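Local coordinates for aminotransferase class-III (Sphaerobacter thermophilus DSM 20745, PDB 6K8H), which belongs to the class-III aminotransferase family, has the fold of the PLP-dependent aminotransferases and is also known as an omega-transaminase, at residues B[357-363]-B[441-445]; B[377-381]-B[395-399]. All coordinates share one frame; numbering follows the deposited sequence.

Interaction 1: residues B[357-363]-B[441-445]; sequences VLREAGV and LQDAR
Leu-441, Arg-445 and Val-363 carry this helix-helix contact in the C-terminal part of the class-III aminotransferase chain, where the last turn of helix 337-361, closed by a Schellman motif at Gly-362, meets residues 441-445 of helix 427-445. The two short axes stay 12.0 Å apart and cross at -42°, so side chains rather than backbones fill the interface. Leu-441 is the central piece. Its CG stands anti to the backbone N (chi1 -158°), which carries the isobutyl group across to the other helix, and there CD2 meets four apolar side chains. The side chain of Leu-358 crosses that of Leu-441 at about a right angle, with Leu-358 CD2 3.9 Å from Leu-441 CD2, while Val-357 and Val-363 slide past in opposite directions to it and the methyl of Ala-361 adds a further contact. The CD1 branch of Leu-441 reaches Val-363 CG1 at 4.1 Å. Earlier in helix 427-445, Phe-437 and Ala-438 continue the packing against Val-357. Nearer the surface the chemistry changes. Arg-445 bends at chi3 (69°) and brings its guanidinium over Val-363, whose CG2 sits 3.5 Å above the guanidinium plane, offset toward the rim. This methyl also touches the aliphatic part of the arginine, at CD. Beyond it the guanidinium reaches the helix end, with Arg-445 NH1 3.7 Å from Ala-361 CB and 3.1 Å from Ala-361 O.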
# COMPACT_ATOMS: atom_id res chain seq x y z
N VAL B 357 25.92 -21.15 -23.37
CA VAL B 357 27.04 -21.05 -22.41
C VAL B 357 27.07 -22.26 -21.50
O VAL B 357 28.13 -22.85 -21.24
CB VAL B 357 26.93 -19.75 -21.59
CG1 VAL B 357 27.84 -19.80 -20.36
CG2 VAL B 357 27.28 -18.54 -22.43
N LEU B 358 25.90 -22.67 -21.00
CA LEU B 358 25.82 -23.86 -20.17
C LEU B 358 26.25 -25.10 -20.94
O LEU B 358 26.98 -25.96 -20.41
CB LEU B 358 24.40 -24.03 -19.64
CG LEU B 358 23.88 -22.95 -18.68
CD1 LEU B 358 22.37 -23.09 -18.50
CD2 LEU B 358 24.58 -23.08 -17.33
N ARG B 359 25.81 -25.22 -22.18
CA ARG B 359 26.16 -26.41 -22.97
C ARG B 359 27.67 -26.46 -23.20
O ARG B 359 28.26 -27.46 -22.94
CB ARG B 359 25.46 -26.37 -24.32
CG ARG B 359 25.71 -27.61 -25.16
CD ARG B 359 25.50 -27.38 -26.65
NE ARG B 359 26.50 -26.51 -27.22
CZ ARG B 359 27.75 -26.86 -27.49
NH1 ARG B 359 28.16 -28.09 -27.27
NH2 ARG B 359 28.59 -25.98 -27.99
N GLU B 360 28.26 -25.35 -23.61
CA GLU B 360 29.72 -25.30 -23.88
C GLU B 360 30.53 -25.58 -22.61
O GLU B 360 31.59 -26.17 -22.74
CB GLU B 360 30.18 -24.00 -24.53
CG GLU B 360 31.50 -24.17 -25.27
CD GLU B 360 32.47 -23.00 -25.22
OE1 GLU B 360 33.61 -23.13 -25.71
OE2 GLU B 360 32.08 -21.96 -24.69
N ALA B 361 30.09 -25.08 -21.46
CA ALA B 361 30.82 -25.30 -20.20
C ALA B 361 30.58 -26.72 -19.66
O ALA B 361 31.21 -27.08 -18.70
CB ALA B 361 30.47 -24.25 -19.18
N GLY B 362 29.65 -27.47 -20.24
CA GLY B 362 29.36 -28.76 -19.64
C GLY B 362 28.66 -28.69 -18.30
O GLY B 362 28.77 -29.62 -17.50
N VAL B 363 27.95 -27.60 -18.03
CA VAL B 363 27.29 -27.37 -16.74
C VAL B 363 25.81 -27.66 -16.94
O VAL B 363 25.17 -27.00 -17.78
CB VAL B 363 27.50 -25.93 -16.25
CG1 VAL B 363 26.72 -25.67 -14.95
CG2 VAL B 363 29.00 -25.66 -16.04
N LEU B 441 30.29 -18.21 -14.51
CA LEU B 441 30.29 -19.66 -14.38
C LEU B 441 31.72 -20.18 -14.20
O LEU B 441 31.98 -21.01 -13.31
CB LEU B 441 29.61 -20.27 -15.61
CG LEU B 441 29.00 -21.67 -15.61
CD1 LEU B 441 28.06 -21.85 -14.42
CD2 LEU B 441 28.26 -21.88 -16.94
N GLN B 442 32.65 -19.65 -14.99
CA GLN B 442 34.06 -20.10 -14.85
C GLN B 442 34.54 -19.77 -13.43
O GLN B 442 35.07 -20.66 -12.76
CB GLN B 442 34.92 -19.44 -15.93
CG GLN B 442 34.61 -19.95 -17.32
CD GLN B 442 35.19 -19.10 -18.42
OE1 GLN B 442 35.99 -18.20 -18.17
NE2 GLN B 442 34.77 -19.36 -19.65
N ASP B 443 34.26 -18.55 -12.96
CA ASP B 443 34.61 -18.16 -11.59
C ASP B 443 34.04 -19.13 -10.56
O ASP B 443 34.75 -19.59 -9.66
CB ASP B 443 34.10 -16.77 -11.29
CG ASP B 443 34.82 -15.70 -12.04
OD1 ASP B 443 35.81 -15.99 -12.77
OD2 ASP B 443 34.39 -14.55 -11.89
N ALA B 444 32.75 -19.44 -10.68
CA ALA B 444 32.09 -20.28 -9.69
C ALA B 444 32.69 -21.67 -9.65
O ALA B 444 32.70 -22.32 -8.60
CB ALA B 444 30.59 -20.36 -9.97
N ARG B 445 33.27 -22.11 -10.77
CA ARG B 445 33.89 -23.46 -10.84
C ARG B 445 35.39 -23.39 -10.56
O ARG B 445 36.02 -24.45 -10.47
CB ARG B 445 33.63 -24.10 -12.21
CG ARG B 445 32.17 -24.13 -12.63
CD ARG B 445 32.03 -24.46 -14.09
NE ARG B 445 32.39 -25.83 -14.36
CZ ARG B 445 32.73 -26.30 -15.56
NH1 ARG B 445 32.76 -25.49 -16.60
NH2 ARG B 445 33.04 -27.57 -15.71

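Interaction 2: residues B[377-381]-B[395-399]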
# COMPACT_ATOMS: atom_id res chain seq x y z
N HIS B 377 18.53 -21.63 -14.31
CA HIS B 377 18.53 -22.74 -13.37
C HIS B 377 19.80 -23.55 -13.58
O HIS B 377 20.14 -23.87 -14.73
CB HIS B 377 17.32 -23.63 -13.61
CG HIS B 377 16.02 -22.89 -13.61
ND1 HIS B 377 15.39 -22.48 -12.45
CD2 HIS B 377 15.22 -22.48 -14.63
CE1 HIS B 377 14.26 -21.86 -12.76
NE2 HIS B 377 14.14 -21.84 -14.07
N LEU B 378 20.48 -23.89 -12.49
CA LEU B 378 21.72 -24.67 -12.56
C LEU B 378 21.47 -26.14 -12.22
O LEU B 378 22.27 -26.80 -11.55
CB LEU B 378 22.79 -24.05 -11.66
CG LEU B 378 23.04 -22.60 -12.10
CD1 LEU B 378 24.24 -22.01 -11.38
CD2 LEU B 378 23.24 -22.50 -13.61
N HIS B 379 20.33 -26.64 -12.69
CA HIS B 379 19.97 -28.05 -12.59
C HIS B 379 19.07 -28.36 -13.78
O HIS B 379 18.66 -27.47 -14.52
CB HIS B 379 19.26 -28.35 -11.27
CG HIS B 379 17.96 -27.64 -11.13
ND1 HIS B 379 16.82 -28.04 -11.80
CD2 HIS B 379 17.61 -26.55 -10.41
CE1 HIS B 379 15.82 -27.22 -11.50
NE2 HIS B 379 16.28 -26.31 -10.66
N GLN B 380 18.78 -29.65 -13.97
CA GLN B 380 17.94 -30.08 -15.07
C GLN B 380 16.70 -30.82 -14.58
O GLN B 380 16.20 -31.73 -15.26
CB GLN B 380 18.75 -30.92 -16.06
CG GLN B 380 19.63 -30.02 -16.96
CD GLN B 380 20.53 -30.78 -17.90
OE1 GLN B 380 20.97 -31.90 -17.62
NE2 GLN B 380 20.83 -30.17 -19.04
N ARG B 381 16.19 -30.44 -13.40
CA ARG B 381 14.94 -31.03 -12.93
C ARG B 381 13.75 -30.42 -13.65
O ARG B 381 13.73 -29.21 -13.91
CB ARG B 381 14.78 -30.82 -11.43
CG ARG B 381 15.88 -31.48 -10.62
CD ARG B 381 15.63 -31.40 -9.12
NE ARG B 381 15.68 -30.04 -8.62
CZ ARG B 381 16.80 -29.40 -8.30
NH1 ARG B 381 17.97 -30.01 -8.42
NH2 ARG B 381 16.74 -28.16 -7.83
N GLU B 395 23.36 -26.41 -4.45
CA GLU B 395 22.84 -25.53 -5.48
C GLU B 395 22.76 -24.09 -4.99
O GLU B 395 23.08 -23.16 -5.74
CB GLU B 395 21.48 -26.04 -5.97
CG GLU B 395 21.64 -27.22 -6.90
CD GLU B 395 20.37 -28.05 -7.05
OE1 GLU B 395 19.38 -27.79 -6.33
OE2 GLU B 395 20.40 -28.99 -7.89
N ARG B 396 22.34 -23.87 -3.74
CA ARG B 396 22.30 -22.51 -3.21
C ARG B 396 23.70 -21.89 -3.20
O ARG B 396 23.88 -20.74 -3.62
CB ARG B 396 21.68 -22.49 -1.80
CG ARG B 396 20.17 -22.77 -1.79
CD ARG B 396 19.53 -22.49 -0.42
NE ARG B 396 20.16 -23.23 0.68
CZ ARG B 396 19.75 -24.42 1.13
NH1 ARG B 396 18.70 -25.02 0.58
NH2 ARG B 396 20.39 -25.01 2.13
N ALA B 397 24.70 -22.64 -2.74
CA ALA B 397 26.07 -22.12 -2.72
C ALA B 397 26.60 -21.82 -4.13
O ALA B 397 27.24 -20.79 -4.36
CB ALA B 397 27.01 -23.09 -2.00
N PHE B 398 26.34 -22.72 -5.09
CA PHE B 398 26.83 -22.53 -6.46
C PHE B 398 26.15 -21.34 -7.14
O PHE B 398 26.82 -20.50 -7.77
CB PHE B 398 26.64 -23.82 -7.26
CG PHE B 398 27.40 -23.84 -8.56
CD1 PHE B 398 28.76 -24.08 -8.60
CD2 PHE B 398 26.74 -23.60 -9.75
CE1 PHE B 398 29.46 -24.10 -9.80
CE2 PHE B 398 27.42 -23.60 -10.96
CZ PHE B 398 28.78 -23.85 -10.99
N VAL B 399 24.82 -21.26 -7.04
CA VAL B 399 24.09 -20.11 -7.56
C VAL B 399 24.59 -18.83 -6.90
O VAL B 399 24.71 -17.79 -7.56
CB VAL B 399 22.58 -20.31 -7.35
CG1 VAL B 399 21.81 -19.02 -7.62
CG2 VAL B 399 22.05 -21.43 -8.25
O HOH W 1 22.45 -29.10 -9.72
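The Arg-381 guanidinium meets the Glu-395 carboxylate at its edge and lays one face over the His-379 ring, whose CG lies 3.4 Å from the guanidinium plane, offset toward the rim. The imidazole is thus layered: Arg-381 NH2 on one face, His-377 CB on the opposite face, and Arg-381 N in the ring plane at its edge. That backbone N-H donates to His-379 ND1 over 3.0 Å, which helps fix the ring's rotation and marks ND1 as the acceptor. The salt bridge is end-on, one nitrogen to each oxygen. Arg-381 NH1 gives a nearly straight bond (168°) of 2.7 Å to the syn lone pair of Glu-395 OE2, whereas the bond from Arg-381 NH2 to Glu-395 OE1 is longer, 3.1 Å, and more bent, consistent with the 32° turn between the two planes. Both groups have second partners: Arg-381 NE is hydrogen-bonded to Asn-388 O, and Ser-392 N donates to Glu-395 OE1. A water donates to both Glu-395 OE2 and Leu-378 O, tying the carboxylate to the loop backbone. Farther along the helix the contact turns apolar. Phe-398, with CG anti to its own N (chi1 -167°), offers its ring edge to Leu-378, whose CD1 lies 3.4 Å from Phe-398 CD2, and Leu-378 CD1 also touches Val-399 CG2 at 3.9 Å. Together the salt bridge and this leucine contact fasten the loop after strand 373-377 to the helix, in the connection between the three-stranded antiparallel sheet and helix 393-408 in the C-terminal part of this class-III aminotransferase.

How the interactions relate
Interaction 2 is nested along the chain inside the loop closed by interaction 1, and their centres lie about 12 Å apart. Both are partly buried, and both join elements of the C-terminal region, but no secondary-structure element is common to the two. Interaction 1 joins two helices largely through aliphatic side chains, with Arg-445 as a substantial partner on its outer side; interaction 2 holds a loop to a helix by a paired salt bridge and a water, with apolar contacts at one end. That apolar end is where they meet: Phe-398 packs on Leu-441 and Arg-445, and Leu-358 touches Leu-378, so that the apolar parts of the two contacts adjoin, with the charged pair of interaction 2 apart from them.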